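Local coordinates for protein dihydroxyacetone kinase (Citrobacter freundii, PDB 1UN8) that phosphorylates dihydroxyacetone with ATP in glycerol fermentation, working as a homodimer whose C-terminal eight-helix barrel binds the nucleotide and holds a phospholipid, at residues L539-V542 with F543-L546; A497-D500 with A501-G505; R475-I478 with D479-P483. One frame throughout, in Å; residues are numbered along the deposited sequence.

Contact 1: residues L539-V542 with F543-L546; sequences LAMV and FKAL
With CG of Phe-543 anti to its carbonyl carbon (chi1 -79°), the ring turns back along helix 534-547 toward Leu-539, one turn earlier. The two side chains lie side by side, pointing the same way, with CD2 of Leu-539 3.6 Å from CE1 of Phe-543. The carbonyl O of Leu-539 sits at the ring edge, near the ring plane, 3.4 Å from CD1 of Phe-543. That same oxygen accepts the N-H of Phe-543 at 3.2 Å in an almost straight bond (171°). A second pair, Met-541 and Lys-544, runs alongside on another face: CD of the extended lysine lies beside SD and CE of the bent methionine (4.0 and 4.1 Å), so Met-541 covers the apolar part of the lysine chain. The other backbone bonds are ordinary i to i+4 ones, such as Leu-546 N to Val-542 O at 3.0 Å. The large apolar side chains of Leu-539 and Phe-543 suit the buried seam with helix 478-490, where Phe-543 also touches Ala-498 of helix 495-511; Ala-540 and Met-541 meet Gln-503 of that helix; and Val-542, Ala-545 and Leu-546 rest on helix 356-371, with Leu-546 also touching the bound phospholipid.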
loop_
_atom_site.group_PDB
_atom_site.type_symbol
_atom_site.label_atom_id
_atom_site.label_comp_id
_atom_site.label_asym_id
_atom_site.label_seq_id
_atom_site.Cartn_x
_atom_site.Cartn_y
_atom_site.Cartn_z
ATOM N N LEU A 539 -7.533 -8.929 48.731
ATOM C CA LEU A 539 -8.944 -9.173 48.858
ATOM C C LEU A 539 -9.248 -10.009 50.085
ATOM O O LEU A 539 -10.152 -9.702 50.857
ATOM C CB LEU A 539 -9.400 -9.889 47.620
ATOM C CG LEU A 539 -10.780 -9.475 47.192
ATOM C CD1 LEU A 539 -10.778 -9.311 45.680
ATOM C CD2 LEU A 539 -11.790 -10.502 47.703
ATOM N N ALA A 540 -8.476 -11.071 50.264
ATOM C CA ALA A 540 -8.669 -11.952 51.399
ATOM C C ALA A 540 -8.428 -11.218 52.713
ATOM O O ALA A 540 -9.122 -11.451 53.700
ATOM C CB ALA A 540 -7.737 -13.164 51.286
ATOM N N MET A 541 -7.452 -10.326 52.737
ATOM C CA MET A 541 -7.178 -9.608 53.967
ATOM C C MET A 541 -8.290 -8.609 54.274
ATOM O O MET A 541 -8.597 -8.343 55.434
ATOM C CB MET A 541 -5.820 -8.916 53.874
ATOM C CG MET A 541 -4.674 -9.892 53.773
ATOM S SD MET A 541 -4.663 -11.100 55.128
ATOM C CE MET A 541 -5.506 -12.528 54.389
ATOM N N VAL A 542 -8.906 -8.067 53.232
ATOM C CA VAL A 542 -9.988 -7.130 53.442
ATOM C C VAL A 542 -11.115 -7.858 54.163
ATOM O O VAL A 542 -11.570 -7.424 55.219
ATOM C CB VAL A 542 -10.503 -6.562 52.112
ATOM C CG1 VAL A 542 -11.829 -5.846 52.327
ATOM C CG2 VAL A 542 -9.484 -5.588 51.545
ATOM N N PHE A 543 -11.562 -8.975 53.609
ATOM C CA PHE A 543 -12.627 -9.717 54.253
ATOM C C PHE A 543 -12.247 -10.216 55.639
ATOM O O PHE A 543 -13.081 -10.249 56.546
ATOM C CB PHE A 543 -13.073 -10.874 53.377
ATOM C CG PHE A 543 -13.988 -10.453 52.278
ATOM C CD1 PHE A 543 -13.483 -10.054 51.052
ATOM C CD2 PHE A 543 -15.352 -10.387 52.491
ATOM C CE1 PHE A 543 -14.321 -9.593 50.051
ATOM C CE2 PHE A 543 -16.202 -9.926 51.497
ATOM C CZ PHE A 543 -15.683 -9.526 50.272
ATOM N N LYS A 544 -10.988 -10.604 55.801
ATOM C CA LYS A 544 -10.500 -11.062 57.090
ATOM C C LYS A 544 -10.723 -9.939 58.099
ATOM O O LYS A 544 -11.191 -10.168 59.210
ATOM C CB LYS A 544 -9.008 -11.379 57.014
ATOM C CG LYS A 544 -8.435 -11.888 58.315
ATOM C CD LYS A 544 -6.944 -12.073 58.227
ATOM C CE LYS A 544 -6.377 -12.504 59.566
ATOM N NZ LYS A 544 -4.898 -12.626 59.492
ATOM N N ALA A 545 -10.389 -8.719 57.699
ATOM C CA ALA A 545 -10.562 -7.567 58.566
ATOM C C ALA A 545 -12.041 -7.355 58.885
ATOM O O ALA A 545 -12.411 -7.064 60.024
ATOM C CB ALA A 545 -9.987 -6.325 57.901
ATOM N N LEU A 546 -12.887 -7.504 57.875
ATOM C CA LEU A 546 -14.307 -7.318 58.086
ATOM C C LEU A 546 -14.854 -8.350 59.059
ATOM O O LEU A 546 -15.610 -8.016 59.974
ATOM C CB LEU A 546 -15.058 -7.405 56.761
ATOM C CG LEU A 546 -14.809 -6.265 55.777
ATOM C CD1 LEU A 546 -15.712 -6.434 54.559
ATOM C CD2 LEU A 546 -15.084 -4.941 56.452
#

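Contact 2: residues A497-D500 with A501-G505; sequences AAFD and AAQAG
This is a local contact between successive turns of helix 495-511, a partly buried helix packed against both helix 478-490 and helix 534-547. Four backbone i to i+4 bonds join the turns; the shortest is Gln-503 N to Phe-499 O at 2.7 Å. The same pair supplies the side-chain contact. Phe-499 and Gln-503 both place CG anti to the backbone N (chi1 158° and -179°), point the same way and lie side by side. Ring atom CE1 of Phe-499 is 3.9 Å from CB of Gln-503 and 3.8 Å from its OE1, with the ring and amide planes 46° apart, an oblique approach rather than a stack. At the other end of the amide, NE2 of Gln-503 donates to OE1 of Glu-507, one turn further on, which would orient the amide. Within the eight-helix barrel of the C-terminal domain, the alanines mark the close-packed face: Ala-498 meets Leu-488 and Phe-543, Ala-501 meets Pro-483, and Ala-502 meets Ala-484, their single methyls letting the helices come near. The charged side chain of Asp-500 suits the exposed face, while the ring of Phe-499 packs against the CB methylene of Lys-544 on helix 534-547.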
loop_
_atom_site.group_PDB
_atom_site.type_symbol
_atom_site.label_atom_id
_atom_site.label_comp_id
_atom_site.label_asym_id
_atom_site.label_seq_id
_atom_site.Cartn_x
_atom_site.Cartn_y
_atom_site.Cartn_z
ATOM N N ALA A 497 -17.442 -16.645 56.935
ATOM C CA ALA A 497 -17.534 -17.569 55.814
ATOM C C ALA A 497 -16.949 -16.934 54.556
ATOM O O ALA A 497 -16.196 -17.571 53.825
ATOM C CB ALA A 497 -18.991 -17.958 55.575
ATOM N N ALA A 498 -17.311 -15.678 54.311
ATOM C CA ALA A 498 -16.834 -14.944 53.153
ATOM C C ALA A 498 -15.308 -14.912 53.137
ATOM O O ALA A 498 -14.673 -15.190 52.117
ATOM C CB ALA A 498 -17.393 -13.520 53.178
ATOM N N PHE A 499 -14.721 -14.565 54.275
ATOM C CA PHE A 499 -13.278 -14.506 54.387
ATOM C C PHE A 499 -12.670 -15.860 54.079
ATOM O O PHE A 499 -11.762 -15.972 53.256
ATOM C CB PHE A 499 -12.869 -14.082 55.787
ATOM C CG PHE A 499 -11.476 -14.477 56.144
ATOM C CD1 PHE A 499 -10.400 -14.040 55.383
ATOM C CD2 PHE A 499 -11.238 -15.307 57.232
ATOM C CE1 PHE A 499 -9.105 -14.428 55.701
ATOM C CE2 PHE A 499 -9.948 -15.696 57.560
ATOM C CZ PHE A 499 -8.878 -15.255 56.793
ATOM N N ASP A 500 -13.168 -16.886 54.752
ATOM C CA ASP A 500 -12.664 -18.225 54.539
ATOM C C ASP A 500 -12.680 -18.605 53.064
ATOM O O ASP A 500 -11.753 -19.229 52.559
ATOM C CB ASP A 500 -13.491 -19.239 55.317
ATOM C CG ASP A 500 -12.741 -20.537 55.526
ATOM O OD1 ASP A 500 -11.751 -20.527 56.307
ATOM O OD2 ASP A 500 -13.124 -21.551 54.896
ATOM N N ALA A 501 -13.743 -18.233 52.370
ATOM C CA ALA A 501 -13.855 -18.550 50.956
ATOM C C ALA A 501 -12.767 -17.806 50.179
ATOM O O ALA A 501 -12.023 -18.398 49.394
ATOM C CB ALA A 501 -15.241 -18.158 50.448
ATOM N N ALA A 502 -12.677 -16.503 50.417
ATOM C CA ALA A 502 -11.681 -15.680 49.751
ATOM C C ALA A 502 -10.291 -16.245 50.017
ATOM O O ALA A 502 -9.464 -16.366 49.106
ATOM C CB ALA A 502 -11.771 -14.229 50.255
ATOM N N GLN A 503 -10.043 -16.591 51.276
ATOM C CA GLN A 503 -8.757 -17.136 51.695
ATOM C C GLN A 503 -8.394 -18.403 50.921
ATOM O O GLN A 503 -7.245 -18.573 50.510
ATOM C CB GLN A 503 -8.783 -17.406 53.201
ATOM C CG GLN A 503 -7.492 -17.956 53.785
ATOM C CD GLN A 503 -6.287 -17.077 53.516
ATOM O OE1 GLN A 503 -6.405 -15.865 53.373
ATOM N NE2 GLN A 503 -5.111 -17.689 53.465
ATOM N N ALA A 504 -9.369 -19.288 50.710
ATOM C CA ALA A 504 -9.112 -20.524 49.965
ATOM C C ALA A 504 -8.722 -20.158 48.540
ATOM O O ALA A 504 -7.767 -20.694 47.985
ATOM C CB ALA A 504 -10.353 -21.407 49.956
ATOM N N GLY A 505 -9.479 -19.232 47.955
ATOM C CA GLY A 505 -9.201 -18.797 46.602
ATOM C C GLY A 505 -7.821 -18.178 46.474
ATOM O O GLY A 505 -7.122 -18.417 45.490
#

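Contact 3: residues R475-I478 with D479-P483; sequences RTMI and DALQP
Met-477 O is gripped by two backbone donors at the start of helix 478-490, from different directions. Leu-481 N approaches nearly along the C=O axis at 2.9 Å, the i to i+4 bond, whereas Ala-480 N, at 3.0 Å, sits above the carbonyl plane, 52° out of it, in an i to i+3 bond as in a 3-10 turn. Just before, Thr-476 O accepts from Asp-479 N at 2.8 Å. Thr-476 and Asp-479 form a capping box: threonine OG1 accepts from Ile-478 N at 3.1 Å, and the aspartate carboxylate turns back to Thr-476 N. That return bond is weak (125°), and OD2, like Ile-478 N, is less surely placed. The backward turn follows from CG of Asp-479 lying anti to its carbonyl carbon (chi1 -52°), and OD1 is held by Gly-473 N. Short polar side chains suit these places, meeting N-H groups that lack helical acceptors. Thr-476 and Met-477 are ATP-binding residues, so the capped turn is part of the nucleotide site. The long, apolar methionine also reaches Leu-481, CE to CD1 4.4 Å. Further on, Gln-482 N bonds to Ile-478 O at 3.0 Å; Pro-483 N cannot donate to the preceding turn, where the helix kinks, and its CD lies 3.6 Å from Ile-478 O. Apolar Ile-478 packs against Leu-461 and Met-464 of helix 453-468.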
loop_
_atom_site.group_PDB
_atom_site.type_symbol
_atom_site.label_atom_id
_atom_site.label_comp_id
_atom_site.label_asym_id
_atom_site.label_seq_id
_atom_site.Cartn_x
_atom_site.Cartn_y
_atom_site.Cartn_z
ATOM N N ARG A 475 -5.508 -16.428 38.399
ATOM C CA ARG A 475 -4.599 -15.792 39.343
ATOM C C ARG A 475 -4.712 -14.283 39.544
ATOM O O ARG A 475 -3.701 -13.577 39.604
ATOM C CB ARG A 475 -3.145 -16.154 38.993
ATOM C CG ARG A 475 -2.909 -17.661 38.860
ATOM C CD ARG A 475 -1.421 -18.025 38.877
ATOM N NE ARG A 475 -0.780 -17.644 40.134
ATOM C CZ ARG A 475 -0.119 -16.506 40.330
ATOM N NH1 ARG A 475 0.001 -15.632 39.344
ATOM N NH2 ARG A 475 0.401 -16.225 41.522
ATOM N N THR A 476 -5.938 -13.787 39.665
ATOM C CA THR A 476 -6.150 -12.363 39.920
ATOM C C THR A 476 -7.060 -12.259 41.133
ATOM O O THR A 476 -7.580 -13.272 41.610
ATOM C CB THR A 476 -6.837 -11.652 38.742
ATOM O OG1 THR A 476 -8.242 -11.950 38.753
ATOM C CG2 THR A 476 -6.227 -12.105 37.424
ATOM N N MET A 477 -7.271 -11.044 41.621
ATOM C CA MET A 477 -8.128 -10.847 42.783
ATOM C C MET A 477 -9.469 -11.584 42.646
ATOM O O MET A 477 -10.106 -11.922 43.642
ATOM C CB MET A 477 -8.365 -9.361 42.997
ATOM C CG MET A 477 -9.125 -8.696 41.892
ATOM S SD MET A 477 -9.177 -6.936 42.218
ATOM C CE MET A 477 -10.556 -6.861 43.345
ATOM N N ILE A 478 -9.884 -11.843 41.412
ATOM C CA ILE A 478 -11.137 -12.541 41.165
ATOM C C ILE A 478 -11.178 -13.867 41.918
ATOM O O ILE A 478 -12.217 -14.250 42.465
ATOM C CB ILE A 478 -11.322 -12.831 39.653
ATOM C CG1 ILE A 478 -11.278 -11.521 38.855
ATOM C CG2 ILE A 478 -12.639 -13.560 39.414
ATOM C CD1 ILE A 478 -12.352 -10.535 39.221
ATOM N N ASP A 479 -10.042 -14.564 41.953
ATOM C CA ASP A 479 -9.963 -15.858 42.627
ATOM C C ASP A 479 -10.357 -15.852 44.098
ATOM O O ASP A 479 -10.705 -16.892 44.657
ATOM C CB ASP A 479 -8.563 -16.440 42.480
ATOM C CG ASP A 479 -8.109 -16.466 41.048
ATOM O OD1 ASP A 479 -8.729 -17.200 40.253
ATOM O OD2 ASP A 479 -7.135 -15.772 40.706
ATOM N N ALA A 480 -10.303 -14.684 44.723
ATOM C CA ALA A 480 -10.675 -14.568 46.119
ATOM C C ALA A 480 -12.009 -13.824 46.230
ATOM O O ALA A 480 -12.831 -14.134 47.093
ATOM C CB ALA A 480 -9.575 -13.819 46.899
ATOM N N LEU A 481 -12.225 -12.858 45.340
ATOM C CA LEU A 481 -13.443 -12.051 45.360
ATOM C C LEU A 481 -14.709 -12.848 45.084
ATOM O O LEU A 481 -15.664 -12.791 45.853
ATOM C CB LEU A 481 -13.348 -10.911 44.342
ATOM C CG LEU A 481 -13.858 -9.519 44.736
ATOM C CD1 LEU A 481 -14.475 -8.879 43.513
ATOM C CD2 LEU A 481 -14.866 -9.584 45.856
ATOM N N GLN A 482 -14.719 -13.582 43.981
ATOM C CA GLN A 482 -15.889 -14.369 43.614
ATOM C C GLN A 482 -16.333 -15.309 44.729
ATOM O O GLN A 482 -17.497 -15.305 45.119
ATOM C CB GLN A 482 -15.614 -15.171 42.345
ATOM C CG GLN A 482 -16.834 -15.874 41.820
ATOM C CD GLN A 482 -16.943 -15.779 40.316
ATOM O OE1 GLN A 482 -16.105 -16.311 39.578
ATOM N NE2 GLN A 482 -17.978 -15.089 39.848
ATOM N N PRO A 483 -15.407 -16.129 45.253
ATOM C CA PRO A 483 -15.763 -17.055 46.329
ATOM C C PRO A 483 -16.449 -16.306 47.459
ATOM O O PRO A 483 -17.490 -16.738 47.957
ATOM C CB PRO A 483 -14.408 -17.622 46.752
ATOM C CG PRO A 483 -13.633 -17.611 45.488
ATOM C CD PRO A 483 -13.979 -16.268 44.901
#

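The three contacts belong to the C-terminal helical domain and pack on one another, with centres 9 Å (contacts 1 and 2), 10 Å (2 and 3) and 12 Å (1 and 3) apart. Between contacts 1 and 2, Lys-544 CB lies 3.3 Å from Phe-499 CE1. Contact 3 meets contact 2 where Ala-502 CB approaches Ala-480 O at 3.3 Å, and meets contact 1 where Leu-539 CD1 lies 3.4 Å from Met-477 O. Leu-539 thus packs against Met-477, a residue of the ATP site, whose side chain is about 4 Å from Gly-535 of the same site. Measured from side chain to lipid at the nearest atoms, Met-477 and Leu-546 are each about 4 Å from the phospholipid, Ala-498 about 7 Å.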